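Local coordinates for lactaldehyde dehydrogenase (Methanocaldococcus jannaschii, PDB 3PQA), which oxidises lactaldehyde to lactate with NAD as preferred cofactor in the biosynthesis of coenzyme F420, working as a homotetramer, at residues K47-N52 against N188-V193; I249-A254 against I404-K409; K328-A333 against T354-D359. All coordinates share one frame; numbering follows the deposited sequence.

Interaction 1 of 3, residues K47-N52 against N188-V193; sequences KEVMKN and NVPLGV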
ATOM      1  N   LYS B  47      12.866   5.628 -27.742  1.00 13.02           N
ATOM      2  CA  LYS B  47      12.207   4.813 -26.701  1.00 13.32           C
ATOM      3  C   LYS B  47      13.205   4.173 -25.743  1.00 13.66           C
ATOM      4  O   LYS B  47      12.976   4.152 -24.532  1.00 13.63           O
ATOM      5  CB  LYS B  47      11.311   3.740 -27.324  1.00 14.19           C
ATOM      6  CG  LYS B  47      10.049   4.293 -27.979  1.00 14.70           C
ATOM      7  CD  LYS B  47       9.230   3.194 -28.672  1.00 14.53           C
ATOM      8  CE  LYS B  47       8.397   2.365 -27.676  1.00 14.78           C
ATOM      9  NZ  LYS B  47       7.665   1.255 -28.373  1.00 14.58           N
ATOM     10  N   GLU B  48      14.304   3.652 -26.285  1.00 15.26           N
ATOM     11  CA  GLU B  48      15.348   3.052 -25.447  1.00 17.25           C
ATOM     12  C   GLU B  48      16.040   4.054 -24.537  1.00 15.56           C
ATOM     13  O   GLU B  48      16.273   3.763 -23.360  1.00 15.38           O
ATOM     14  CB  GLU B  48      16.359   2.258 -26.286  1.00 22.98           C
ATOM     15  CG  GLU B  48      15.839   0.874 -26.651  1.00 26.11           C
ATOM     16  CD  GLU B  48      15.473   0.045 -25.418  1.00 24.17           C
ATOM     17  OE1 GLU B  48      14.290  -0.316 -25.258  1.00 26.21           O
ATOM     18  OE2 GLU B  48      16.373  -0.244 -24.603  1.00 26.33           O
ATOM     19  N   VAL B  49      16.362   5.230 -25.079  1.00 15.94           N
ATOM     20  CA  VAL B  49      16.959   6.311 -24.294  1.00 16.96           C
ATOM     21  C   VAL B  49      16.093   6.717 -23.100  1.00 16.13           C
ATOM     22  O   VAL B  49      16.598   6.797 -21.963  1.00 16.17           O
ATOM     23  CB  VAL B  49      17.317   7.551 -25.173  1.00 19.15           C
ATOM     24  CG1 VAL B  49      17.628   8.774 -24.305  1.00 21.36           C
ATOM     25  CG2 VAL B  49      18.499   7.242 -26.046  1.00 21.29           C
ATOM     26  N   MET B  50      14.804   6.968 -23.349  1.00 15.07           N
ATOM     27  CA  MET B  50      13.868   7.320 -22.271  1.00 14.72           C
ATOM     28  C   MET B  50      13.678   6.187 -21.254  1.00 14.20           C
ATOM     29  O   MET B  50      13.633   6.435 -20.039  1.00 15.10           O
ATOM     30  CB  MET B  50      12.492   7.717 -22.817  1.00 16.15           C
ATOM     31  CG  MET B  50      12.194   9.211 -22.891  1.00 17.63           C
ATOM     32  SD  MET B  50      12.929  10.317 -21.672  1.00 15.25           S
ATOM     33  CE  MET B  50      11.908   9.986 -20.252  1.00 17.72           C
ATOM     34  N   LYS B  51      13.528   4.961 -21.749  1.00 13.87           N
ATOM     35  CA  LYS B  51      13.306   3.787 -20.891  1.00 14.21           C
ATOM     36  C   LYS B  51      14.464   3.596 -19.907  1.00 14.43           C
ATOM     37  O   LYS B  51      14.269   3.118 -18.786  1.00 15.00           O
ATOM     38  CB  LYS B  51      13.120   2.539 -21.750  1.00 16.33           C
ATOM     39  CG  LYS B  51      12.918   1.243 -20.978  1.00 17.53           C
ATOM     40  CD  LYS B  51      12.885   0.087 -21.948  1.00 17.00           C
ATOM     41  CE  LYS B  51      12.598  -1.214 -21.244  1.00 17.76           C
ATOM     42  NZ  LYS B  51      12.670  -2.318 -22.235  1.00 17.23           N
ATOM     43  N   ASN B  52      15.656   3.985 -20.324  1.00 14.67           N
ATOM     44  CA  ASN B  52      16.846   3.777 -19.501  1.00 15.41           C
ATOM     45  C   ASN B  52      17.358   4.997 -18.776  1.00 14.80           C
ATOM     46  O   ASN B  52      18.384   4.928 -18.115  1.00 15.56           O
ATOM     47  CB  ASN B  52      17.974   3.160 -20.325  1.00 18.88           C
ATOM     48  CG  ASN B  52      17.665   1.761 -20.752  1.00 19.04           C
ATOM     49  OD1 ASN B  52      17.544   0.865 -19.932  1.00 19.42           O
ATOM     50  ND2 ASN B  52      17.521   1.564 -22.026  1.00 19.38           N
ATOM     51  N   ASN B 188      21.399  16.654 -20.852  1.00 20.03           N
ATOM     52  CA  ASN B 188      21.937  15.885 -21.986  0.50 20.59           C
ATOM     53  C   ASN B 188      21.057  14.748 -22.508  1.00 18.58           C
ATOM     54  O   ASN B 188      21.539  13.664 -22.846  1.00 18.57           O
ATOM     55  CB  ASN B 188      23.361  15.409 -21.684  0.50 24.84           C
ATOM     56  CG  ASN B 188      24.269  16.550 -21.314  0.50 24.86           C
ATOM     57  OD1 ASN B 188      24.257  17.599 -21.964  0.50 25.35           O
ATOM     58  ND2 ASN B 188      25.048  16.371 -20.257  0.50 25.40           N
ATOM     59  N   VAL B 189      19.759  15.025 -22.597  1.00 17.36           N
ATOM     60  CA  VAL B 189      18.816  14.079 -23.143  1.00 16.94           C
ATOM     61  C   VAL B 189      18.389  14.591 -24.515  1.00 17.55           C
ATOM     62  O   VAL B 189      18.134  15.792 -24.665  1.00 17.48           O
ATOM     63  CB  VAL B 189      17.590  13.910 -22.204  1.00 16.59           C
ATOM     64  CG1 VAL B 189      16.558  12.955 -22.799  1.00 16.93           C
ATOM     65  CG2 VAL B 189      18.057  13.438 -20.826  1.00 16.88           C
ATOM     66  N   PRO B 190      18.325  13.692 -25.520  1.00 18.59           N
ATOM     67  CA  PRO B 190      17.879  14.102 -26.848  1.00 18.82           C
ATOM     68  C   PRO B 190      16.510  14.774 -26.806  1.00 18.76           C
ATOM     69  O   PRO B 190      15.623  14.354 -26.050  1.00 18.56           O
ATOM     70  CB  PRO B 190      17.773  12.783 -27.612  1.00 19.20           C
ATOM     71  CG  PRO B 190      18.721  11.870 -26.935  1.00 19.98           C
ATOM     72  CD  PRO B 190      18.792  12.291 -25.498  1.00 19.15           C
ATOM     73  N   LEU B 191      16.344  15.803 -27.631  1.00 18.27           N
ATOM     74  CA  LEU B 191      15.093  16.558 -27.685  1.00 17.60           C
ATOM     75  C   LEU B 191      13.939  15.718 -28.207  1.00 15.26           C
ATOM     76  O   LEU B 191      12.776  15.999 -27.908  1.00 15.26           O
ATOM     77  CB  LEU B 191      15.255  17.818 -28.545  1.00 19.15           C
ATOM     78  CG  LEU B 191      16.311  18.831 -28.106  1.00 19.65           C
ATOM     79  CD1 LEU B 191      16.138  20.111 -28.933  1.00 19.44           C
ATOM     80  CD2 LEU B 191      16.221  19.115 -26.608  1.00 19.32           C
ATOM     81  N   GLY B 192      14.277  14.684 -28.976  1.00 13.92           N
ATOM     82  CA  GLY B 192      13.290  13.790 -29.585  1.00 13.20           C
ATOM     83  C   GLY B 192      12.432  12.956 -28.643  1.00 11.88           C
ATOM     84  O   GLY B 192      11.488  12.305 -29.087  1.00 12.40           O
ATOM     85  N   VAL B 193      12.756  12.977 -27.353  1.00 11.62           N
ATOM     86  CA  VAL B 193      11.947  12.266 -26.352  1.00 11.62           C
ATOM     87  C   VAL B 193      10.589  12.936 -26.073  1.00 11.17           C
ATOM     88  O   VAL B 193       9.653  12.274 -25.616  1.00 11.15           O
ATOM     89  CB  VAL B 193      12.706  12.017 -25.012  1.00 12.24           C
ATOM     90  CG1 VAL B 193      14.040  11.306 -25.248  1.00 12.65           C
ATOM     91  CG2 VAL B 193      12.885  13.309 -24.234  1.00 12.75           C
TER
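M50 on helix 47-51 and V193 in the 3-10 segment 191-193 form the closest backbone approach, their CA atoms lying 6.7 Å apart. The second segment reaches this point after a change of direction: N188, at positive phi, is the C-prime residue of a Schellman motif that ends helix 171-186, and the chain then runs through P190 to the edge strand 194-196. The side chains of V193 and M50 cross at about a right angle. V193 directs its CB at the helix, and M50 lays its bent chain over it: CG stands 3.6 Å from V193 CB and 3.7 Å from V193 CG1, while the sulfur, M50 SD, is 3.9 Å from V193 CG2. Both chi1 (-101°) and chi2 (-31°) depart from staggered values, so the bend is probably somewhat strained. Cutting this side chain back to an alanine would remove CG and SD, and is likely to leave V193 uncovered on that side and a gap between helix and turn. One residue earlier, V49 places CG1 opposite its backbone N (chi1 167°), which brings that methyl up to the P190 ring, with V49 CG1 3.9 Å from P190 CD. Y46 also touches P190 and V193, and L184 of helix 171-186 lies against V193, whose backbone bonds to I161 of strand 160-165. The contact thus joins the short helix 47-51 to the rim of the sheet whose strand 216-220 leads into the NAD-binding residues inferred by similarity. Every touching atom is carbon or sulfur, which implies that shape and the exclusion of water, rather than directed bonds, join the two segments here.

Interaction 2 of 3, residues I249-A254 against I404-K409; sequences IVLKDA and INKSLK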
ATOM      1  N   ILE B 249     -26.466  19.134  -5.619  1.00 13.79           N
ATOM      2  CA  ILE B 249     -27.719  18.890  -4.901  1.00 15.34           C
ATOM      3  C   ILE B 249     -27.713  19.684  -3.613  1.00 15.54           C
ATOM      4  O   ILE B 249     -26.761  19.606  -2.860  1.00 15.44           O
ATOM      5  CB  ILE B 249     -27.835  17.384  -4.554  1.00 16.75           C
ATOM      6  CG1 ILE B 249     -28.010  16.580  -5.845  1.00 17.47           C
ATOM      7  CG2 ILE B 249     -28.950  17.120  -3.491  1.00 17.47           C
ATOM      8  CD1 ILE B 249     -27.711  15.094  -5.723  1.00 17.09           C
ATOM      9  N   VAL B 250     -28.784  20.432  -3.361  1.00 14.96           N
ATOM     10  CA  VAL B 250     -28.853  21.253  -2.155  1.00 14.72           C
ATOM     11  C   VAL B 250     -30.039  20.747  -1.356  1.00 14.70           C
ATOM     12  O   VAL B 250     -31.192  20.969  -1.758  1.00 14.40           O
ATOM     13  CB  VAL B 250     -29.041  22.751  -2.487  1.00 15.62           C
ATOM     14  CG1 VAL B 250     -29.154  23.610  -1.200  1.00 16.22           C
ATOM     15  CG2 VAL B 250     -27.902  23.267  -3.366  1.00 16.31           C
ATOM     16  N   LEU B 251     -29.762  20.055  -0.251  1.00 14.89           N
ATOM     17  CA  LEU B 251     -30.836  19.546   0.617  1.00 16.18           C
ATOM     18  C   LEU B 251     -31.380  20.657   1.520  1.00 15.67           C
ATOM     19  O   LEU B 251     -30.733  21.678   1.708  1.00 14.46           O
ATOM     20  CB  LEU B 251     -30.365  18.358   1.460  1.00 18.72           C
ATOM     21  CG  LEU B 251     -29.889  17.118   0.693  1.00 18.85           C
ATOM     22  CD1 LEU B 251     -29.744  15.946   1.644  1.00 18.99           C
ATOM     23  CD2 LEU B 251     -30.865  16.757  -0.403  1.00 18.97           C
ATOM     24  N   LYS B 252     -32.562  20.451   2.086  1.00 17.15           N
ATOM     25  CA  LYS B 252     -33.222  21.506   2.860  1.00 19.76           C
ATOM     26  C   LYS B 252     -32.478  21.904   4.136  1.00 18.71           C
ATOM     27  O   LYS B 252     -32.737  22.970   4.685  1.00 18.25           O
ATOM     28  CB  LYS B 252     -34.674  21.125   3.179  1.00 24.29           C
ATOM     29  CG  LYS B 252     -34.824  19.931   4.112  1.00 25.84           C
ATOM     30  CD  LYS B 252     -36.306  19.575   4.288  1.00 25.68           C
ATOM     31  CE  LYS B 252     -36.483  18.368   5.194  1.00 26.24           C
ATOM     32  NZ  LYS B 252     -36.000  17.104   4.541  1.00 26.37           N
ATOM     33  N   ASP B 253     -31.571  21.051   4.613  1.00 17.71           N
ATOM     34  CA  ASP B 253     -30.795  21.378   5.803  1.00 17.95           C
ATOM     35  C   ASP B 253     -29.424  22.006   5.497  1.00 18.02           C
ATOM     36  O   ASP B 253     -28.621  22.211   6.409  1.00 18.88           O
ATOM     37  CB  ASP B 253     -30.619  20.139   6.689  1.00 19.15           C
ATOM     38  CG  ASP B 253     -29.640  19.148   6.106  1.00 19.69           C
ATOM     39  OD1 ASP B 253     -29.711  18.879   4.881  1.00 19.18           O
ATOM     40  OD2 ASP B 253     -28.784  18.660   6.864  1.00 19.28           O
ATOM     41  N   ALA B 254     -29.151  22.298   4.228  1.00 17.36           N
ATOM     42  CA  ALA B 254     -27.865  22.885   3.819  1.00 17.34           C
ATOM     43  C   ALA B 254     -27.648  24.275   4.410  1.00 17.33           C
ATOM     44  O   ALA B 254     -28.605  25.023   4.604  1.00 16.99           O
ATOM     45  CB  ALA B 254     -27.780  22.949   2.301  1.00 17.53           C
ATOM     46  N   ILE B 404     -25.481  13.422   8.463  1.00 16.01           N
ATOM     47  CA  ILE B 404     -24.545  12.304   8.257  1.00 18.29           C
ATOM     48  C   ILE B 404     -25.139  11.232   7.349  1.00 18.89           C
ATOM     49  O   ILE B 404     -24.546  10.877   6.318  1.00 18.48           O
ATOM     50  CB  ILE B 404     -24.095  11.673   9.615  1.00 19.42           C
ATOM     51  CG1 ILE B 404     -23.252  12.675  10.399  1.00 20.16           C
ATOM     52  CG2 ILE B 404     -23.315  10.361   9.385  1.00 20.23           C
ATOM     53  CD1 ILE B 404     -22.955  12.248  11.837  1.00 19.67           C
ATOM     54  N   ASN B 405     -26.319  10.745   7.720  1.00 19.41           N
ATOM     55  CA  ASN B 405     -26.933   9.610   7.042  1.00 20.41           C
ATOM     56  C   ASN B 405     -27.254   9.922   5.582  1.00 18.58           C
ATOM     57  O   ASN B 405     -26.999   9.107   4.680  1.00 18.30           O
ATOM     58  CB  ASN B 405     -28.180   9.157   7.800  1.00 23.42           C
ATOM     59  CG  ASN B 405     -27.840   8.415   9.081  1.00 21.86           C
ATOM     60  OD1 ASN B 405     -26.706   7.973   9.281  1.00 23.77           O
ATOM     61  ND2 ASN B 405     -28.823   8.282   9.957  1.00 23.82           N
ATOM     62  N   LYS B 406     -27.794  11.112   5.351  1.00 17.62           N
ATOM     63  CA  LYS B 406     -28.116  11.516   3.988  1.00 18.40           C
ATOM     64  C   LYS B 406     -26.857  11.683   3.145  1.00 16.88           C
ATOM     65  O   LYS B 406     -26.838  11.267   1.977  1.00 16.71           O
ATOM     66  CB  LYS B 406     -28.980  12.780   3.966  1.00 21.82           C
ATOM     67  CG  LYS B 406     -30.369  12.564   4.579  1.00 23.15           C
ATOM     68  CD  LYS B 406     -31.167  13.842   4.585  1.00 22.88           C
ATOM     69  CE  LYS B 406     -32.558  13.632   5.208  1.00 23.48           C
ATOM     70  NZ  LYS B 406     -33.366  14.864   5.027  1.00 23.31           N
ATOM     71  N   SER B 407     -25.805  12.271   3.713  1.00 15.88           N
ATOM     72  CA  SER B 407     -24.567  12.474   2.934  1.00 15.93           C
ATOM     73  C   SER B 407     -23.994  11.143   2.450  1.00 16.39           C
ATOM     74  O   SER B 407     -23.548  11.028   1.301  1.00 16.07           O
ATOM     75  CB  SER B 407     -23.511  13.272   3.710  1.00 16.03           C
ATOM     76  OG  SER B 407     -22.967  12.516   4.784  1.00 17.51           O
ATOM     77  N   LEU B 408     -24.030  10.138   3.324  1.00 18.08           N
ATOM     78  CA  LEU B 408     -23.486   8.821   2.998  1.00 20.45           C
ATOM     79  C   LEU B 408     -24.347   8.085   1.991  1.00 19.31           C
ATOM     80  O   LEU B 408     -23.815   7.437   1.086  1.00 19.43           O
ATOM     81  CB  LEU B 408     -23.307   7.966   4.252  1.00 24.06           C
ATOM     82  CG  LEU B 408     -22.409   8.532   5.353  1.00 24.79           C
ATOM     83  CD1 LEU B 408     -22.345   7.570   6.541  1.00 24.58           C
ATOM     84  CD2 LEU B 408     -21.009   8.866   4.829  1.00 24.52           C
ATOM     85  N   LYS B 409     -25.666   8.187   2.149  1.00 18.73           N
ATOM     86  CA  LYS B 409     -26.618   7.595   1.207  1.00 19.43           C
ATOM     87  C   LYS B 409     -26.382   8.163  -0.188  1.00 17.10           C
ATOM     88  O   LYS B 409     -26.227   7.404  -1.149  1.00 16.87           O
ATOM     89  CB  LYS B 409     -28.067   7.830   1.655  1.00 22.86           C
ATOM     90  CG  LYS B 409     -29.131   7.273   0.703  1.00 24.60           C
ATOM     91  CD  LYS B 409     -30.535   7.734   1.118  1.00 24.15           C
ATOM     92  CE  LYS B 409     -31.270   8.394  -0.043  1.00 24.76           C
ATOM     93  NZ  LYS B 409     -32.298   9.409   0.418  1.00 24.81           N
TER
HETATM   94  O   HOH W   1     -32.068  17.373   4.962  1.00 24.96           O
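L251 and K252 meet K406 through aliphatic chains, without any ring, and the flat group beside them is the carboxylate of D253. Over one face of it, well off the plane, sits a water near OD1; OD1 also bonds T401 OG1, and OD2 takes the backbone N of N402. The setting is an alpha/beta fold: strand 246-250 pairs in parallel with strand 396-400, helix 404-413 connects that strand to the parallel strand 418-421 in a beta-alpha-beta crossover, and residues 251-254 leave the sheet in a type I beta turn, closed by A254 N to L251 O at 3.0 Å. L251 points at the helix, and its CD1 methyl rests on the aliphatic part of K406, 3.9 Å from CD and 4.0 Å from CB. K406 sets CG opposite its carbonyl carbon (chi1 -66°) and is extended from there on, so its methylenes pass the leucine before the ammonium arrives near the turn. K252 comes in across it at roughly a right angle, bent only at its last torsion (chi4 -70°), and the two NZ atoms end 3.5 Å apart. This closeness of like charges is probably eased by E381, whose OE1 forms a salt bridge with K406 and a long, weak ion pair with K252. M384 and F410 add to the apolar surroundings of L251. The acid of the turn is linked to K406 indirectly: D253 OD1 and K406 NZ are 5.4 Å apart, and the bridging water accepts from K406 NZ at 2.8 Å while donating weakly to D253 OD1.

Interaction 3 of 3, residues K328-A333 against T354-D359; sequences KVVEKA and TILEVD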
ATOM      1  N   LYS B 328     -28.327  29.372 -28.733  1.00 25.52           N
ATOM      2  CA  LYS B 328     -29.389  28.548 -29.307  1.00 27.24           C
ATOM      3  C   LYS B 328     -29.945  27.536 -28.314  1.00 25.69           C
ATOM      4  O   LYS B 328     -31.146  27.268 -28.302  1.00 24.90           O
ATOM      5  CB  LYS B 328     -28.896  27.825 -30.559  1.00 29.82           C
ATOM      6  CG  LYS B 328     -28.800  28.708 -31.775  1.00 30.88           C
ATOM      7  CD  LYS B 328     -27.940  28.065 -32.840  1.00 30.63           C
ATOM      8  CE  LYS B 328     -27.746  29.006 -34.008  1.00 31.09           C
ATOM      9  NZ  LYS B 328     -26.593  28.586 -34.837  1.00 30.91           N
ATOM     10  N   VAL B 329     -29.060  26.972 -27.493  1.00 23.69           N
ATOM     11  CA  VAL B 329     -29.460  26.005 -26.483  1.00 22.31           C
ATOM     12  C   VAL B 329     -30.295  26.699 -25.408  1.00 21.18           C
ATOM     13  O   VAL B 329     -31.310  26.165 -24.958  1.00 21.03           O
ATOM     14  CB  VAL B 329     -28.229  25.296 -25.857  1.00 21.39           C
ATOM     15  CG1 VAL B 329     -28.654  24.352 -24.755  1.00 20.63           C
ATOM     16  CG2 VAL B 329     -27.450  24.526 -26.930  1.00 20.53           C
ATOM     17  N   VAL B 330     -29.880  27.893 -25.004  1.00 21.05           N
ATOM     18  CA  VAL B 330     -30.665  28.664 -24.035  1.00 21.68           C
ATOM     19  C   VAL B 330     -32.063  28.973 -24.602  1.00 22.42           C
ATOM     20  O   VAL B 330     -33.069  28.755 -23.932  1.00 21.36           O
ATOM     21  CB  VAL B 330     -29.916  29.932 -23.551  1.00 21.69           C
ATOM     22  CG1 VAL B 330     -30.800  30.787 -22.643  1.00 22.03           C
ATOM     23  CG2 VAL B 330     -28.646  29.532 -22.813  1.00 22.01           C
ATOM     24  N   GLU B 331     -32.110  29.427 -25.852  1.00 23.22           N
ATOM     25  CA  GLU B 331     -33.382  29.660 -26.547  1.00 24.50           C
ATOM     26  C   GLU B 331     -34.297  28.435 -26.530  1.00 23.61           C
ATOM     27  O   GLU B 331     -35.486  28.551 -26.229  1.00 23.35           O
ATOM     28  CB  GLU B 331     -33.126  30.103 -27.986  1.00 27.00           C
ATOM     29  CG  GLU B 331     -32.696  31.550 -28.102  1.00 28.15           C
ATOM     30  CD  GLU B 331     -32.424  31.976 -29.537  1.00 27.81           C
ATOM     31  OE1 GLU B 331     -32.984  31.357 -30.480  1.00 28.35           O
ATOM     32  OE2 GLU B 331     -31.662  32.949 -29.717  1.00 28.42           O
ATOM     33  N   LYS B 332     -33.732  27.271 -26.848  1.00 23.31           N
ATOM     34  CA  LYS B 332     -34.452  25.997 -26.771  1.00 23.45           C
ATOM     35  C   LYS B 332     -34.959  25.726 -25.349  1.00 22.89           C
ATOM     36  O   LYS B 332     -36.125  25.383 -25.159  1.00 22.14           O
ATOM     37  CB  LYS B 332     -33.561  24.853 -27.275  1.00 24.61           C
ATOM     38  CG  LYS B 332     -34.216  23.473 -27.362  1.00 24.57           C
ATOM     39  CD  LYS B 332     -35.096  23.334 -28.610  1.00 25.06           C
ATOM     40  CE  LYS B 332     -35.582  21.898 -28.786  1.00 24.75           C
ATOM     41  NZ  LYS B 332     -36.696  21.588 -27.847  1.00 25.23           N
ATOM     42  N   ALA B 333     -34.080  25.901 -24.359  1.00 22.76           N
ATOM     43  CA  ALA B 333     -34.438  25.695 -22.956  1.00 23.07           C
ATOM     44  C   ALA B 333     -35.649  26.539 -22.554  1.00 23.57           C
ATOM     45  O   ALA B 333     -36.524  26.071 -21.820  1.00 23.12           O
ATOM     46  CB  ALA B 333     -33.248  26.008 -22.055  1.00 22.87           C
ATOM     47  N   THR B 354     -25.823  33.192 -16.726  1.00 19.21           N
ATOM     48  CA  THR B 354     -27.197  32.887 -17.131  1.00 19.06           C
ATOM     49  C   THR B 354     -27.774  31.813 -16.202  1.00 18.74           C
ATOM     50  O   THR B 354     -27.139  30.788 -15.941  1.00 18.70           O
ATOM     51  CB  THR B 354     -27.237  32.453 -18.616  1.00 19.29           C
ATOM     52  OG1 THR B 354     -26.845  33.562 -19.435  1.00 19.11           O
ATOM     53  CG2 THR B 354     -28.624  31.985 -19.036  1.00 19.23           C
ATOM     54  N   ILE B 355     -28.968  32.073 -15.680  1.00 18.15           N
ATOM     55  CA  ILE B 355     -29.592  31.187 -14.718  1.00 18.38           C
ATOM     56  C   ILE B 355     -31.049  31.011 -15.128  1.00 18.86           C
ATOM     57  O   ILE B 355     -31.726  31.988 -15.437  1.00 18.09           O
ATOM     58  CB  ILE B 355     -29.519  31.781 -13.298  1.00 18.29           C
ATOM     59  CG1 ILE B 355     -28.062  32.075 -12.913  1.00 17.97           C
ATOM     60  CG2 ILE B 355     -30.201  30.859 -12.269  1.00 18.03           C
ATOM     61  CD1 ILE B 355     -27.915  32.822 -11.609  1.00 18.26           C
ATOM     62  N   LEU B 356     -31.507  29.763 -15.156  1.00 19.58           N
ATOM     63  CA  LEU B 356     -32.895  29.465 -15.465  1.00 20.66           C
ATOM     64  C   LEU B 356     -33.450  28.491 -14.447  1.00 20.63           C
ATOM     65  O   LEU B 356     -32.727  27.621 -13.954  1.00 19.53           O
ATOM     66  CB  LEU B 356     -33.023  28.828 -16.851  1.00 21.07           C
ATOM     67  CG  LEU B 356     -32.626  29.619 -18.098  1.00 21.32           C
ATOM     68  CD1 LEU B 356     -31.145  29.439 -18.394  1.00 21.13           C
ATOM     69  CD2 LEU B 356     -33.447  29.150 -19.279  1.00 21.20           C
ATOM     70  N   GLU B 357     -34.735  28.628 -14.128  1.00 20.77           N
ATOM     71  CA  GLU B 357     -35.414  27.563 -13.414  1.00 21.74           C
ATOM     72  C   GLU B 357     -36.079  26.681 -14.455  1.00 21.20           C
ATOM     73  O   GLU B 357     -36.766  27.184 -15.348  1.00 21.01           O
ATOM     74  CB  GLU B 357     -36.446  28.070 -12.400  1.00 23.18           C
ATOM     75  CG  GLU B 357     -37.230  26.898 -11.811  1.00 24.75           C
ATOM     76  CD  GLU B 357     -38.034  27.216 -10.562  1.00 23.69           C
ATOM     77  OE1 GLU B 357     -38.014  28.367 -10.087  1.00 24.79           O
ATOM     78  OE2 GLU B 357     -38.671  26.273 -10.047  1.00 24.86           O
ATOM     79  N   VAL B 358     -35.838  25.376 -14.363  1.00 20.46           N
ATOM     80  CA  VAL B 358     -36.357  24.423 -15.347  1.00 20.33           C
ATOM     81  C   VAL B 358     -36.913  23.170 -14.669  1.00 20.73           C
ATOM     82  O   VAL B 358     -36.745  22.991 -13.453  1.00 20.46           O
ATOM     83  CB  VAL B 358     -35.267  24.025 -16.389  1.00 20.14           C
ATOM     84  CG1 VAL B 358     -34.614  25.262 -17.015  1.00 19.66           C
ATOM     85  CG2 VAL B 358     -34.193  23.138 -15.749  1.00 19.68           C
ATOM     86  N   ASP B 359     -37.566  22.301 -15.437  1.00 22.19           N
ATOM     87  CA  ASP B 359     -37.927  20.997 -14.904  1.00 24.10           C
ATOM     88  C   ASP B 359     -36.937  19.931 -15.365  1.00 23.34           C
ATOM     89  O   ASP B 359     -36.114  20.190 -16.252  1.00 22.47           O
ATOM     90  CB  ASP B 359     -39.400  20.630 -15.169  1.00 27.43           C
ATOM     91  CG  ASP B 359     -39.692  20.300 -16.617  1.00 27.20           C
ATOM     92  OD1 ASP B 359     -38.815  19.771 -17.332  1.00 27.76           O
ATOM     93  OD2 ASP B 359     -40.843  20.564 -17.036  1.00 27.86           O
TER
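L356 points its forked end at helix 320-335 and divides it between two residues one helical turn apart: CD1 lies 4.5 Å from V330 CG1, and CD2 lies 4.2 Å from A333 CB. The placement follows from chi1 (-64°), which sets CG opposite the carbonyl carbon, and from chi2 (88°), which turns both methyls to the helix. T354, two residues earlier and therefore on the same face of the strand, turns its methyl inward as well, with CG2 4.4 Å from V330 CG1. V330 accordingly offers one branch, CG1, to two neighbours on the strand, while A333 is short enough to let the leucine come up to the helix surface. The polar branch of T354 is occupied separately, its OG1 bonding to G344 N and Y352 O. Segment axes give the frame for this: helix 328-333 and strand 354-357 run nearly parallel, 21° between their directions, with a closest approach of 10.7 Å. The CA atoms of A333 and V358 come to 7.9 Å. L340 of the neighbouring strand 339-342 touches both T354 and L356, V373 of strand 373-379 meets V330, and L364 lies on A333 and L356. I355 faces the other way, onto F295, V296 and A299 of helix 288-300, so the sheet carries a helix on each face, a three-layer alpha/beta/alpha packing. All four touching residues are buried and meet through methyl carbons at distances of 4.2 Å or more, consistent with dispersion and the burial of apolar surface, rather than polar bonds, holding these two segments together.

How the interactions relate
Interaction 1 closes before the other two open along the chain, and its centre is 52 Å from each of theirs, on the opposite side of the chain's centre. It borders the mixed sheet that contains strands 160-165 and 194-196. Interactions 2 and 3 both reach the second mixed sheet, through the turn that follows strand 246-250 and through strand 350-357, with centres 27 Å apart and nearest atoms about 12 Å apart; residues 328-359 are nested in the loop that residues 249-254 and 404-409 close. The three contacts thus sample both large sheets of the aldehyde dehydrogenase fold: at one end a helix over a strand and a helix against a turn, at the other helix 47-51 against the loop before an edge strand.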